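Glyoxalase/bleomycin resistance protein/dioxygenase (Vibrio splendidus, PDB 2RK9) belongs to the glyoxalase/bleomycin resistance protein/dioxygenase superfamily and probably binds or transforms a small molecule, although its own substrate and reaction are not established. Local coordinates at residues 6-11 against 49-54; 76-81 against 131-136; 99-104 against 119-124. The protein carries 1 engineered substitution. All coordinates share one frame; numbering follows the deposited sequence.

Contact 1. Residues 6-11 against 49-54; sequences RVVPEL and DVMLEG
Met51, present as selenomethionine, presses its terminal methyl on Val8: Met51 CE lies 3.5 Å from Val8 CG1, tighter than ordinary carbon-carbon packing, with the two side chains crossing at about a right angle. The approach depends on a bend at the end of the Met51 chain, where a last torsion of -94° swings CE off the extended line and over Val8. The Val8 methyl that receives it, CG1, stands opposite its own backbone N (chi1 -178°) and also rests beside the carbonyl of Asp49. Further along, Glu10 CB packs 4.0 Å from Met51 CB, and the extended Glu10 chain carries its carboxylate toward Glu53. There Glu10 OE2 and Glu53 OE1 are 3.0 Å apart, their carboxylate planes 35° from parallel; both are acceptors, so this is a close approach of like charges. Glu10 OE1 has a salt bridge to Arg131.

These strands run parallel and adjacent, the first and last strands of one βαβββ unit of the vicinal oxygen chelate fold. Met51 N donates to Pro9 O (2.9 Å), Leu11 N to Met51 O (2.7 Å) and Glu53 N to Leu11 O (2.8 Å). Pro9 has no N-H to give Asp49 O; instead a water donates to both Asp49 O and Val7 O, continuing the link between the strands. On the face opposite Glu10 and Met51, Leu11 CD1 touches two partners, Val50 CG2 at 4.0 Å and Leu52 CD2 at 4.0 Å.

Outside this shell, Phe40 packs on Glu10, Met51 and Glu53, while Thr44 and Tyr42 hydrogen-bond the two carboxylate oxygens of Asp49. Helix 16-26 covers Leu52, and Trp79 of the second subunit packs on Val50.

Contact 2. Residues 76-81 against 131-136; sequences NFQWDV and RFCQDI
A parallel pairing of the opening and closing strands of the second βαβββ unit, 76-80 beside 131-135, brings Trp79 against Phe132 and Gln78 against Cys133. Four backbone bonds establish the register, alternating in direction: Arg131 N to Phe77 O (2.8 Å), Trp79 N to Arg131 O (2.9 Å), Cys133 N to Trp79 O (2.9 Å) and Val81 N to Cys133 O (2.8 Å). Beyond them a water donates to Val81 O and accepts from Asp135 N, carrying the connection past the end of strand 76-80.

The aromatic pair is an offset edge-to-face arrangement. Phe132 turns its edge to the face of Trp79, the ring planes being 70° apart, and the two side chains run alongside each other in the same direction; Phe132 CE1 comes to 3.6 Å from Trp79 CD1. The indole reaches this position with CG trans to the backbone N (chi1 -169°), while Phe132 takes the rotamer with CG trans to its carbonyl carbon (chi1 -70°). The Val81 and Phe132 side chains cross at about a right angle, with Val81 CG1 3.4 Å from Phe132 CD1. On the other face, Gln78, Asp80, Arg131 and Cys133 present a more polar set, yet Gln78 meets Cys133 through carbon: its CG is 3.8 Å from SG.

Two polar ends are held from elsewhere: Asp80 OD2 accepts from Arg6 N, and Gln134 OE1 accepts from Ile84 N. Leu87 of helix 84-94 packs on Val81 and Phe132, and Phe29 of the second subunit meets the Trp79 ring. Such a parallel join between first and last strands, with a helix over the apolar face, is typical of the βαβββ unit of this superfamily.

Contact 3. Residues 99-104 against 119-124; sequences IYLALE and QFMVQT. Engineered in segment 119-124: Met121 (natural residue Ile).
Met121, an engineered residue (isoleucine in the natural sequence) modelled as selenomethionine, runs beside Tyr100, both side chains pointing the same way. Its CB packs 3.7 Å from Leu101 CB, and CG is still within 4.0 Å of that same Leu101 CB. SE leaves Leu101 for the tyrosine, approaching Tyr100 CD2 at 3.6 Å. A turn of the last torsion to 72° then keeps CE at the ring as well, 3.6 Å from Tyr100 CE2. This is a Met-aromatic contact, but an oblique one: the selenium lies 4.7 Å from the centroid of the Tyr100 ring and 70° off its normal.

The backbone explains why two successive residues face Met121. Its carbonyl oxygen accepts twice, from Tyr100 N at 2.8 Å and from Leu101 N at 3.2 Å, both donors coming from the same face of the carbonyl plane. That is a classic beta bulge in an antiparallel hairpin; the return bond runs from Met121 N to Leu101 O. A second shift of one residue follows before Glu104, which exchanges a pair of backbone bonds with Gln119: Glu104 N donates to Gln119 O, and Gln119 N to Glu104 O. Their side chains lie alongside each other, with carboxylate and amide planes 84° apart, and meet loosely. Leu103 CD1 reaches the Phe120 ring obliquely, while the carbonyl oxygen of Leu101 lies at the edge of that ring.

Strand 99-108 is the outermost strand of the sheet at this end, and strand 115-123 separates it from strand 129-135, to which Phe120 and Val122 are bonded through their backbones. Helix 84-94 covers the side of Ile99, Leu103 and Phe120, with Tyr88 meeting the Phe120 ring edge-to-face.

In the fold
All three contacts lie in one curved mixed sheet. Contacts 1 and 2 have centres about 12 Å apart and join where strands 7-12 and 75-80 are neighbours: Val8 N is 2.7 Å from Gln78 O, a probable hydrogen bond. Contact 3 is nested in the loop that contact 2 closes, with centres about 10 Å apart; there Phe132 N is 2.9 Å from Phe120 O. Contacts 1 and 3 do not touch, their centres about 17 Å apart. Glu10, Arg131 and Gln119 reach inward from separate strands on the face away from the helices, consistent with the concave cleft where relatives hold metal or ligand. All three contacts also touch the second subunit.

Contact 1. Residues 6-11 against 49-54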
loop_
_atom_site.group_PDB
_atom_site.type_symbol
_atom_site.label_atom_id
_atom_site.label_comp_id
_atom_site.label_asym_id
_atom_site.label_seq_id
_atom_site.Cartn_x
_atom_site.Cartn_y
_atom_site.Cartn_z
ATOM N N ARG B 6 -6.614 8.657 -2.705
ATOM C CA ARG B 6 -5.568 7.684 -2.992
ATOM C C ARG B 6 -5.149 7.010 -1.698
ATOM O O ARG B 6 -5.501 7.456 -0.607
ATOM C CB ARG B 6 -4.318 8.377 -3.549
ATOM C CG ARG B 6 -4.507 9.209 -4.795
ATOM C CD ARG B 6 -4.461 8.353 -6.026
ATOM N NE ARG B 6 -4.493 9.158 -7.246
ATOM C CZ ARG B 6 -5.573 9.792 -7.694
ATOM N NH1 ARG B 6 -6.718 9.721 -7.023
ATOM N NH2 ARG B 6 -5.511 10.479 -8.827
ATOM N N VAL B 7 -4.407 5.919 -1.834
ATOM C CA VAL B 7 -3.848 5.249 -0.675
ATOM C C VAL B 7 -2.355 5.420 -0.887
ATOM O O VAL B 7 -1.842 5.108 -1.958
ATOM C CB VAL B 7 -4.185 3.733 -0.594
ATOM C CG1 VAL B 7 -3.776 3.003 -1.871
ATOM C CG2 VAL B 7 -3.450 3.126 0.602
ATOM N N VAL B 8 -1.670 5.963 0.112
ATOM C CA VAL B 8 -0.235 6.167 0.022
ATOM C C VAL B 8 0.422 5.340 1.114
ATOM O O VAL B 8 0.255 5.603 2.299
ATOM C CB VAL B 8 0.154 7.659 0.206
ATOM C CG1 VAL B 8 1.666 7.828 0.046
ATOM C CG2 VAL B 8 -0.577 8.525 -0.819
ATOM N N PRO B 9 1.152 4.299 0.720
ATOM C CA PRO B 9 1.818 3.451 1.707
ATOM C C PRO B 9 2.974 4.184 2.364
ATOM O O PRO B 9 3.699 4.927 1.710
ATOM C CB PRO B 9 2.314 2.272 0.873
ATOM C CG PRO B 9 1.375 2.245 -0.298
ATOM C CD PRO B 9 1.247 3.708 -0.624
ATOM N N GLU B 10 3.123 3.992 3.667
ATOM C CA GLU B 10 4.242 4.580 4.381
ATOM C C GLU B 10 5.046 3.372 4.826
ATOM O O GLU B 10 4.522 2.484 5.495
ATOM C CB GLU B 10 3.780 5.391 5.585
ATOM C CG GLU B 10 4.938 5.900 6.427
ATOM C CD GLU B 10 4.513 6.937 7.443
ATOM O OE1 GLU B 10 3.466 6.734 8.086
ATOM O OE2 GLU B 10 5.238 7.949 7.598
ATOM N N LEU B 11 6.316 3.340 4.445
ATOM C CA LEU B 11 7.180 2.207 4.758
ATOM C C LEU B 11 8.292 2.507 5.754
ATOM O O LEU B 11 9.014 3.488 5.607
ATOM C CB LEU B 11 7.826 1.701 3.467
ATOM C CG LEU B 11 6.921 1.561 2.243
ATOM C CD1 LEU B 11 7.767 1.157 1.039
ATOM C CD2 LEU B 11 5.827 0.537 2.521
ATOM N N ASP B 49 2.411 8.026 -5.369
ATOM C CA ASP B 49 3.227 8.354 -4.205
ATOM C C ASP B 49 3.497 7.250 -3.177
ATOM O O ASP B 49 2.716 6.311 -3.023
ATOM C CB ASP B 49 2.610 9.551 -3.468
ATOM C CG ASP B 49 2.331 10.735 -4.382
ATOM O OD1 ASP B 49 2.968 10.851 -5.453
ATOM O OD2 ASP B 49 1.481 11.572 -4.008
ATOM N N VAL B 50 4.617 7.399 -2.473
ATOM C CA VAL B 50 5.026 6.481 -1.417
ATOM C C VAL B 50 5.810 7.284 -0.376
ATOM O O VAL B 50 6.513 8.239 -0.715
ATOM C CB VAL B 50 5.947 5.338 -1.945
ATOM C CG1 VAL B 50 7.208 5.912 -2.537
ATOM C CG2 VAL B 50 6.329 4.383 -0.803
HETATM N N MSE B 51 5.665 6.900 0.888
HETATM C CA MSE B 51 6.381 7.553 1.973
HETATM C C MSE B 51 7.376 6.597 2.626
HETATM O O MSE B 51 7.060 5.435 2.882
HETATM C CB MSE B 51 5.413 8.046 3.045
HETATM C CG MSE B 51 4.547 9.196 2.622
HETATM SE SE MSE B 51 3.308 9.631 4.029
HETATM C CE MSE B 51 1.814 8.554 3.424
ATOM N N LEU B 52 8.578 7.098 2.886
ATOM C CA LEU B 52 9.606 6.304 3.549
ATOM C C LEU B 52 9.865 6.937 4.913
ATOM O O LEU B 52 9.960 8.156 5.036
ATOM C CB LEU B 52 10.905 6.290 2.738
ATOM C CG LEU B 52 10.824 5.734 1.316
ATOM C CD1 LEU B 52 12.221 5.755 0.692
ATOM C CD2 LEU B 52 10.252 4.314 1.325
ATOM N N GLU B 53 9.963 6.103 5.938
ATOM C CA GLU B 53 10.217 6.601 7.281
ATOM C C GLU B 53 11.263 5.741 7.976
ATOM O O GLU B 53 11.077 4.538 8.135
ATOM C CB GLU B 53 8.923 6.604 8.092
ATOM C CG GLU B 53 9.111 7.176 9.467
ATOM C CD GLU B 53 8.199 8.357 9.733
ATOM O OE1 GLU B 53 7.017 8.119 10.050
ATOM O OE2 GLU B 53 8.658 9.513 9.610
ATOM N N GLY B 54 12.365 6.369 8.383
ATOM C CA GLY B 54 13.427 5.642 9.057
ATOM C C GLY B 54 13.161 5.473 10.543
ATOM O O GLY B 54 14.001 4.922 11.264
HETATM O O HOH W 1 -0.041 6.179 -3.823
#

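Contact 2. Residues 76-81 against 131-136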
loop_
_atom_site.group_PDB
_atom_site.type_symbol
_atom_site.label_atom_id
_atom_site.label_comp_id
_atom_site.label_asym_id
_atom_site.label_seq_id
_atom_site.Cartn_x
_atom_site.Cartn_y
_atom_site.Cartn_z
ATOM N N ASN B 76 2.195 1.163 6.850
ATOM C CA ASN B 76 1.046 1.913 7.320
ATOM C C ASN B 76 0.423 2.476 6.045
ATOM O O ASN B 76 1.078 3.202 5.298
ATOM C CB ASN B 76 1.482 3.036 8.265
ATOM C CG ASN B 76 0.356 3.982 8.596
ATOM O OD1 ASN B 76 -0.720 3.561 9.017
ATOM N ND2 ASN B 76 0.598 5.279 8.410
ATOM N N PHE B 77 -0.825 2.100 5.776
ATOM C CA PHE B 77 -1.525 2.560 4.579
ATOM C C PHE B 77 -2.270 3.866 4.846
ATOM O O PHE B 77 -3.283 3.861 5.535
ATOM C CB PHE B 77 -2.532 1.497 4.121
ATOM C CG PHE B 77 -1.898 0.202 3.680
ATOM C CD1 PHE B 77 -1.258 0.107 2.447
ATOM C CD2 PHE B 77 -1.936 -0.921 4.503
ATOM C CE1 PHE B 77 -0.663 -1.088 2.037
ATOM C CE2 PHE B 77 -1.341 -2.123 4.104
ATOM C CZ PHE B 77 -0.703 -2.202 2.863
ATOM N N GLN B 78 -1.760 4.979 4.321
ATOM C CA GLN B 78 -2.434 6.264 4.499
ATOM C C GLN B 78 -3.521 6.264 3.437
ATOM O O GLN B 78 -3.253 6.462 2.253
ATOM C CB GLN B 78 -1.478 7.431 4.284
ATOM C CG GLN B 78 -2.179 8.784 4.312
ATOM C CD GLN B 78 -1.211 9.943 4.193
ATOM O OE1 GLN B 78 -0.512 10.280 5.148
ATOM N NE2 GLN B 78 -1.157 10.555 3.011
ATOM N N TRP B 79 -4.752 6.064 3.894
ATOM C CA TRP B 79 -5.909 5.926 3.027
ATOM C C TRP B 79 -6.904 7.080 3.076
ATOM O O TRP B 79 -7.556 7.295 4.101
ATOM C CB TRP B 79 -6.600 4.621 3.417
ATOM C CG TRP B 79 -7.662 4.160 2.491
ATOM C CD1 TRP B 79 -8.873 4.741 2.282
ATOM C CD2 TRP B 79 -7.621 2.994 1.661
ATOM N NE1 TRP B 79 -9.599 4.007 1.370
ATOM C CE2 TRP B 79 -8.852 2.930 0.973
ATOM C CE3 TRP B 79 -6.662 1.996 1.430
ATOM C CZ2 TRP B 79 -9.153 1.910 0.069
ATOM C CZ3 TRP B 79 -6.965 0.980 0.526
ATOM C CH2 TRP B 79 -8.200 0.949 -0.142
ATOM N N ASP B 80 -7.033 7.805 1.965
ATOM C CA ASP B 80 -7.956 8.939 1.900
ATOM C C ASP B 80 -9.409 8.499 1.850
ATOM O O ASP B 80 -9.778 7.650 1.042
ATOM C CB ASP B 80 -7.687 9.811 0.669
ATOM C CG ASP B 80 -6.293 10.386 0.644
ATOM O OD1 ASP B 80 -5.720 10.638 1.725
ATOM O OD2 ASP B 80 -5.771 10.602 -0.469
ATOM N N VAL B 81 -10.227 9.088 2.715
ATOM C CA VAL B 81 -11.655 8.785 2.769
ATOM C C VAL B 81 -12.456 10.070 2.550
ATOM O O VAL B 81 -11.953 11.167 2.776
ATOM C CB VAL B 81 -12.044 8.162 4.120
ATOM C CG1 VAL B 81 -11.388 6.789 4.270
ATOM C CG2 VAL B 81 -11.603 9.073 5.245
ATOM N N ARG B 131 -4.377 3.848 8.086
ATOM C CA ARG B 131 -4.547 5.160 8.693
ATOM C C ARG B 131 -5.493 5.906 7.764
ATOM O O ARG B 131 -5.076 6.422 6.727
ATOM C CB ARG B 131 -3.218 5.910 8.779
ATOM C CG ARG B 131 -3.328 7.259 9.474
ATOM C CD ARG B 131 -2.313 8.245 8.925
ATOM N NE ARG B 131 -0.929 7.770 9.007
ATOM C CZ ARG B 131 -0.140 7.939 10.064
ATOM N NH1 ARG B 131 -0.594 8.567 11.140
ATOM N NH2 ARG B 131 1.115 7.505 10.036
ATOM N N PHE B 132 -6.772 5.935 8.119
ATOM C CA PHE B 132 -7.763 6.622 7.298
ATOM C C PHE B 132 -7.655 8.117 7.550
ATOM O O PHE B 132 -7.555 8.552 8.698
ATOM C CB PHE B 132 -9.162 6.095 7.628
ATOM C CG PHE B 132 -9.388 4.684 7.166
ATOM C CD1 PHE B 132 -9.461 4.394 5.808
ATOM C CD2 PHE B 132 -9.475 3.637 8.081
ATOM C CE1 PHE B 132 -9.615 3.085 5.366
ATOM C CE2 PHE B 132 -9.629 2.323 7.645
ATOM C CZ PHE B 132 -9.696 2.048 6.286
ATOM N N CYS B 133 -7.665 8.895 6.472
ATOM C CA CYS B 133 -7.523 10.343 6.573
ATOM C C CYS B 133 -8.536 11.100 5.737
ATOM O O CYS B 133 -8.891 10.677 4.633
ATOM C CB CYS B 133 -6.136 10.781 6.090
ATOM S SG CYS B 133 -4.720 9.954 6.813
ATOM N N GLN B 134 -8.978 12.238 6.260
ATOM C CA GLN B 134 -9.901 13.100 5.537
ATOM C C GLN B 134 -9.388 14.530 5.681
ATOM O O GLN B 134 -9.217 15.017 6.794
ATOM C CB GLN B 134 -11.310 13.038 6.116
ATOM C CG GLN B 134 -12.318 13.780 5.245
ATOM C CD GLN B 134 -13.552 14.203 6.007
ATOM O OE1 GLN B 134 -14.160 13.407 6.718
ATOM N NE2 GLN B 134 -13.933 15.468 5.857
ATOM N N ASP B 135 -9.140 15.197 4.564
ATOM C CA ASP B 135 -8.671 16.572 4.608
ATOM C C ASP B 135 -9.836 17.511 4.875
ATOM O O ASP B 135 -10.998 17.144 4.692
ATOM C CB ASP B 135 -8.016 16.955 3.284
ATOM C CG ASP B 135 -6.721 16.228 3.046
ATOM O OD1 ASP B 135 -6.750 14.986 2.928
ATOM O OD2 ASP B 135 -5.671 16.892 2.984
ATOM N N ILE B 136 -9.515 18.731 5.296
ATOM C CA ILE B 136 -10.517 19.747 5.585
ATOM C C ILE B 136 -11.342 19.343 6.791
ATOM O O ILE B 136 -12.584 19.258 6.637
ATOM C CB ILE B 136 -11.480 19.980 4.377
ATOM C CG1 ILE B 136 -10.696 20.160 3.066
ATOM C CG2 ILE B 136 -12.331 21.201 4.622
ATOM C CD1 ILE B 136 -9.898 21.432 2.958
HETATM O O HOH W 2 -10.093 13.459 2.094
#

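Contact 3. Residues 99-104 against 119-124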
loop_
_atom_site.group_PDB
_atom_site.type_symbol
_atom_site.label_atom_id
_atom_site.label_comp_id
_atom_site.label_asym_id
_atom_site.label_seq_id
_atom_site.Cartn_x
_atom_site.Cartn_y
_atom_site.Cartn_z
ATOM N N ILE B 99 -9.408 -0.627 16.857
ATOM C CA ILE B 99 -8.906 0.732 16.764
ATOM C C ILE B 99 -7.508 0.816 17.362
ATOM O O ILE B 99 -7.290 0.445 18.512
ATOM C CB ILE B 99 -9.861 1.719 17.463
ATOM C CG1 ILE B 99 -11.221 1.676 16.763
ATOM C CG2 ILE B 99 -9.289 3.130 17.402
ATOM C CD1 ILE B 99 -12.286 2.541 17.399
ATOM N N TYR B 100 -6.573 1.301 16.550
ATOM C CA TYR B 100 -5.166 1.427 16.909
ATOM C C TYR B 100 -4.852 2.849 17.361
ATOM O O TYR B 100 -4.026 3.072 18.245
ATOM C CB TYR B 100 -4.332 1.055 15.683
ATOM C CG TYR B 100 -2.840 1.132 15.856
ATOM C CD1 TYR B 100 -2.108 0.037 16.310
ATOM C CD2 TYR B 100 -2.148 2.291 15.506
ATOM C CE1 TYR B 100 -0.710 0.096 16.401
ATOM C CE2 TYR B 100 -0.763 2.361 15.593
ATOM C CZ TYR B 100 -0.048 1.260 16.040
ATOM O OH TYR B 100 1.325 1.339 16.107
ATOM N N LEU B 101 -5.501 3.813 16.720
ATOM C CA LEU B 101 -5.332 5.221 17.062
ATOM C C LEU B 101 -6.723 5.838 16.957
ATOM O O LEU B 101 -7.381 5.705 15.927
ATOM C CB LEU B 101 -4.386 5.915 16.078
ATOM C CG LEU B 101 -4.125 7.396 16.376
ATOM C CD1 LEU B 101 -3.176 7.530 17.530
ATOM C CD2 LEU B 101 -3.521 8.067 15.159
ATOM N N ALA B 102 -7.174 6.495 18.025
ATOM C CA ALA B 102 -8.499 7.106 18.042
ATOM C C ALA B 102 -8.582 8.325 17.131
ATOM O O ALA B 102 -7.571 8.977 16.847
ATOM C CB ALA B 102 -8.876 7.500 19.461
ATOM N N LEU B 103 -9.797 8.622 16.679
ATOM C CA LEU B 103 -10.039 9.756 15.790
ATOM C C LEU B 103 -9.466 11.036 16.374
ATOM O O LEU B 103 -9.657 11.346 17.554
ATOM C CB LEU B 103 -11.537 9.938 15.551
ATOM C CG LEU B 103 -11.931 10.948 14.475
ATOM C CD1 LEU B 103 -11.464 10.452 13.116
ATOM C CD2 LEU B 103 -13.446 11.119 14.488
ATOM N N GLU B 104 -8.786 11.789 15.520
ATOM C CA GLU B 104 -8.155 13.026 15.932
ATOM C C GLU B 104 -8.057 13.991 14.757
ATOM O O GLU B 104 -7.995 13.577 13.603
ATOM C CB GLU B 104 -6.743 12.729 16.436
ATOM C CG GLU B 104 -5.852 12.148 15.341
ATOM C CD GLU B 104 -4.388 12.075 15.725
ATOM O OE1 GLU B 104 -3.923 12.954 16.478
ATOM O OE2 GLU B 104 -3.691 11.149 15.252
ATOM N N GLN B 119 -7.946 11.872 11.199
ATOM C CA GLN B 119 -7.478 10.517 10.939
ATOM C C GLN B 119 -7.608 9.620 12.146
ATOM O O GLN B 119 -7.667 10.083 13.285
ATOM C CB GLN B 119 -6.003 10.502 10.516
ATOM C CG GLN B 119 -5.019 10.926 11.610
ATOM C CD GLN B 119 -3.569 11.010 11.112
ATOM O OE1 GLN B 119 -3.244 11.801 10.223
ATOM N NE2 GLN B 119 -2.699 10.188 11.684
ATOM N N PHE B 120 -7.653 8.325 11.868
ATOM C CA PHE B 120 -7.684 7.311 12.902
ATOM C C PHE B 120 -7.037 6.087 12.276
ATOM O O PHE B 120 -6.937 5.990 11.056
ATOM C CB PHE B 120 -9.113 7.030 13.402
ATOM C CG PHE B 120 -9.946 6.162 12.504
ATOM C CD1 PHE B 120 -9.952 4.779 12.663
ATOM C CD2 PHE B 120 -10.789 6.729 11.555
ATOM C CE1 PHE B 120 -10.791 3.971 11.892
ATOM C CE2 PHE B 120 -11.630 5.935 10.779
ATOM C CZ PHE B 120 -11.632 4.553 10.950
HETATM N N MSE B 121 -6.544 5.182 13.107
HETATM C CA MSE B 121 -5.910 3.987 12.578
HETATM C C MSE B 121 -6.608 2.738 13.054
HETATM O O MSE B 121 -7.086 2.671 14.184
HETATM C CB MSE B 121 -4.442 3.919 12.991
HETATM C CG MSE B 121 -3.549 4.932 12.298
HETATM SE SE MSE B 121 -1.738 4.828 12.921
HETATM C CE MSE B 121 -1.250 3.154 12.094
ATOM N N VAL B 122 -6.659 1.742 12.182
ATOM C CA VAL B 122 -7.292 0.482 12.527
ATOM C C VAL B 122 -6.436 -0.669 12.047
ATOM O O VAL B 122 -5.718 -0.552 11.062
ATOM C CB VAL B 122 -8.701 0.358 11.891
ATOM C CG1 VAL B 122 -8.597 0.268 10.383
ATOM C CG2 VAL B 122 -9.419 -0.856 12.447
ATOM N N GLN B 123 -6.502 -1.776 12.768
ATOM C CA GLN B 123 -5.758 -2.960 12.389
ATOM C C GLN B 123 -6.776 -3.986 11.935
ATOM O O GLN B 123 -7.753 -4.248 12.637
ATOM C CB GLN B 123 -4.975 -3.513 13.578
ATOM C CG GLN B 123 -4.269 -4.818 13.252
ATOM C CD GLN B 123 -3.485 -5.356 14.417
ATOM O OE1 GLN B 123 -4.034 -5.581 15.491
ATOM N NE2 GLN B 123 -2.192 -5.563 14.216
ATOM N N THR B 124 -6.552 -4.553 10.757
ATOM C CA THR B 124 -7.451 -5.562 10.220
ATOM C C THR B 124 -7.132 -6.881 10.925
ATOM O O THR B 124 -6.103 -7.003 11.591
ATOM C CB THR B 124 -7.256 -5.724 8.709
ATOM O OG1 THR B 124 -6.023 -6.408 8.451
ATOM C CG2 THR B 124 -7.222 -4.353 8.036
#